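Local coordinates for Glyoxalase/bleomycin resistance protein/dioxygenase (Alicyclobacillus acidocaldarius subsp. acidocaldarius, PDB 3RRI) that may act as a metal-dependent dioxygenase or related enzyme of the vicinal oxygen chelate superfamily, at residues K79-L84 with E109-F114. Residues are numbered along the deposited sequence; the frame is centred on the assembly and turned at random.
Sequences KHFDNL and EHETFF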
loop_
_atom_site.group_PDB
_atom_site.type_symbol
_atom_site.label_atom_id
_atom_site.label_comp_id
_atom_site.label_asym_id
_atom_site.label_seq_id
_atom_site.Cartn_x
_atom_site.Cartn_y
_atom_site.Cartn_z
ATOM N N LYS A 79 -7.696 -6.155 -18.072
ATOM C CA LYS A 79 -9.002 -5.482 -18.112
ATOM C C LYS A 79 -8.866 -3.990 -18.408
ATOM O O LYS A 79 -9.711 -3.389 -19.085
ATOM C CB LYS A 79 -9.782 -5.675 -16.823
ATOM C CG LYS A 79 -11.224 -5.158 -16.893
ATOM C CD LYS A 79 -11.906 -5.186 -15.536
ATOM C CE LYS A 79 -13.426 -5.311 -15.697
ATOM N NZ LYS A 79 -13.943 -4.265 -16.639
ATOM N N HIS A 80 -7.829 -3.365 -17.864
ATOM C CA HIS A 80 -7.624 -1.950 -18.137
ATOM C C HIS A 80 -7.254 -1.684 -19.591
ATOM O O HIS A 80 -7.752 -0.739 -20.202
ATOM C CB HIS A 80 -6.577 -1.340 -17.200
ATOM C CG HIS A 80 -7.005 -1.288 -15.764
ATOM N ND1 HIS A 80 -6.116 -1.403 -14.718
ATOM C CD2 HIS A 80 -8.220 -1.098 -15.201
ATOM C CE1 HIS A 80 -6.766 -1.303 -13.572
ATOM N NE2 HIS A 80 -8.051 -1.114 -13.834
ATOM N N PHE A 81 -6.409 -2.564 -20.145
ATOM C CA PHE A 81 -6.049 -2.496 -21.547
ATOM C C PHE A 81 -7.318 -2.682 -22.446
ATOM O O PHE A 81 -7.583 -1.885 -23.335
ATOM C CB PHE A 81 -4.978 -3.565 -21.831
ATOM C CG PHE A 81 -4.559 -3.690 -23.264
ATOM C CD1 PHE A 81 -3.499 -2.953 -23.768
ATOM C CD2 PHE A 81 -5.193 -4.590 -24.122
ATOM C CE1 PHE A 81 -3.109 -3.067 -25.067
ATOM C CE2 PHE A 81 -4.780 -4.728 -25.422
ATOM C CZ PHE A 81 -3.768 -3.977 -25.906
ATOM N N ASP A 82 -8.102 -3.724 -22.138
ATOM C CA ASP A 82 -9.316 -4.040 -22.921
ATOM C C ASP A 82 -10.350 -2.921 -22.823
ATOM O O ASP A 82 -10.981 -2.573 -23.810
ATOM C CB ASP A 82 -9.968 -5.337 -22.445
ATOM C CG ASP A 82 -9.124 -6.583 -22.713
ATOM O OD1 ASP A 82 -8.105 -6.500 -23.423
ATOM O OD2 ASP A 82 -9.503 -7.646 -22.165
ATOM N N ASN A 83 -10.552 -2.368 -21.622
ATOM C CA ASN A 83 -11.448 -1.243 -21.452
ATOM C C ASN A 83 -11.062 -0.051 -22.313
ATOM O O ASN A 83 -11.902 0.643 -22.840
ATOM C CB ASN A 83 -11.462 -0.772 -19.994
ATOM C CG ASN A 83 -12.236 -1.703 -19.070
ATOM O OD1 ASN A 83 -12.893 -2.656 -19.522
ATOM N ND2 ASN A 83 -12.151 -1.440 -17.766
ATOM N N LEU A 84 -9.761 0.239 -22.379
ATOM C CA LEU A 84 -9.327 1.409 -23.141
ATOM C C LEU A 84 -9.488 1.187 -24.632
ATOM O O LEU A 84 -9.904 2.079 -25.348
ATOM C CB LEU A 84 -7.870 1.765 -22.778
ATOM C CG LEU A 84 -7.297 2.991 -23.515
ATOM C CD1 LEU A 84 -8.098 4.267 -23.152
ATOM C CD2 LEU A 84 -5.768 3.171 -23.229
ATOM N N GLU A 109 6.374 -11.130 -25.451
ATOM C CA GLU A 109 5.196 -10.841 -26.225
ATOM C C GLU A 109 4.250 -9.886 -25.518
ATOM O O GLU A 109 3.957 -10.043 -24.325
ATOM C CB GLU A 109 4.397 -12.133 -26.494
ATOM C CG GLU A 109 3.157 -11.863 -27.360
ATOM C CD GLU A 109 2.565 -13.095 -28.022
ATOM O OE1 GLU A 109 2.994 -14.225 -27.717
ATOM O OE2 GLU A 109 1.659 -12.898 -28.867
ATOM N N HIS A 110 3.724 -8.920 -26.270
ATOM C CA HIS A 110 2.702 -8.039 -25.720
ATOM C C HIS A 110 1.629 -7.668 -26.755
ATOM O O HIS A 110 1.944 -7.605 -27.950
ATOM C CB HIS A 110 3.358 -6.766 -25.165
ATOM C CG HIS A 110 4.358 -6.119 -26.084
ATOM N ND1 HIS A 110 5.657 -6.572 -26.227
ATOM C CD2 HIS A 110 4.273 -4.994 -26.834
ATOM C CE1 HIS A 110 6.315 -5.770 -27.046
ATOM N NE2 HIS A 110 5.502 -4.790 -27.411
ATOM N N GLU A 111 0.382 -7.462 -26.295
ATOM C CA GLU A 111 -0.661 -6.872 -27.125
ATOM C C GLU A 111 -0.427 -5.392 -27.174
ATOM O O GLU A 111 -0.002 -4.800 -26.172
ATOM C CB GLU A 111 -2.052 -7.164 -26.573
ATOM C CG GLU A 111 -2.435 -8.651 -26.477
ATOM C CD GLU A 111 -3.936 -8.947 -26.642
ATOM O OE1 GLU A 111 -4.317 -10.118 -26.473
ATOM O OE2 GLU A 111 -4.738 -8.052 -26.948
ATOM N N THR A 112 -0.745 -4.768 -28.309
ATOM C CA THR A 112 -0.471 -3.356 -28.514
ATOM C C THR A 112 -1.543 -2.751 -29.429
ATOM O O THR A 112 -2.067 -3.445 -30.317
ATOM C CB THR A 112 0.900 -3.197 -29.187
ATOM O OG1 THR A 112 1.178 -1.827 -29.430
ATOM C CG2 THR A 112 0.890 -3.899 -30.523
ATOM N N PHE A 113 -1.909 -1.497 -29.210
ATOM C CA PHE A 113 -2.585 -0.699 -30.234
ATOM C C PHE A 113 -2.053 0.724 -30.159
ATOM O O PHE A 113 -1.553 1.130 -29.105
ATOM C CB PHE A 113 -4.114 -0.735 -30.129
ATOM C CG PHE A 113 -4.670 -0.238 -28.820
ATOM C CD1 PHE A 113 -5.089 1.077 -28.668
ATOM C CD2 PHE A 113 -4.833 -1.099 -27.743
ATOM C CE1 PHE A 113 -5.665 1.498 -27.493
ATOM C CE2 PHE A 113 -5.372 -0.645 -26.552
ATOM C CZ PHE A 113 -5.782 0.648 -26.443
ATOM N N PHE A 114 -2.071 1.424 -31.283
ATOM C CA PHE A 114 -1.621 2.811 -31.354
ATOM C C PHE A 114 -2.779 3.719 -31.727
ATOM O O PHE A 114 -3.461 3.476 -32.738
ATOM C CB PHE A 114 -0.578 2.992 -32.437
ATOM C CG PHE A 114 0.788 2.467 -32.117
ATOM C CD1 PHE A 114 1.831 3.359 -31.888
ATOM C CD2 PHE A 114 1.063 1.125 -32.104
ATOM C CE1 PHE A 114 3.123 2.901 -31.634
ATOM C CE2 PHE A 114 2.348 0.659 -31.817
ATOM C CZ PHE A 114 3.384 1.559 -31.594
#
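The contact of Phe81 with Phe113 depends on different first torsions: Phe81 sets CG anti to its backbone N (chi1 176°), which swings the ring across to the strand, whereas Phe113 tucks CG between its own N and carbonyl carbon (chi1 59°). The two side chains run alongside one another from opposing backbones and meet as an offset edge-to-face pair, centroids 5.2 Å apart and planes inclined at 61°. Phe113 supplies the edge: its CE2 sits over the rim of one Phe81 face, 3.6 Å from Phe81 CE1. Farther round the Phe113 ring, CZ lies 4.0 Å from Leu84 CG, nearly one helical turn beyond Phe81, so the branch point of the leucine packs against the ring edge, near its plane. Helix 78-90 here packs over strand 110-116 of the mixed sheet in one βαβββ module of the vicinal oxygen chelate fold; the axes of these short segments come within 10.5 Å and run at a shallow angle in roughly the same direction, a separation that large side chains can bridge. Tyr127 and Phe125 of the adjoining strand 122-128 extend this apolar layer beside Phe81 and Leu84. Glu111 also faces the helix, but its contribution is mainly aliphatic: CB rests 3.7 Å from Phe81 CZ, and the extended chain crosses the ring at about a right angle, the carboxylate plane also nearly perpendicular to the ring plane, with OE2 obliquely placed 3.7 Å from Phe81 CE2. Its other oxygen has a long, weak ion pair with Arg101. Thr112 points away from the helix, where its hydroxyl suits a polar partner and hydrogen-bonds to Glu124.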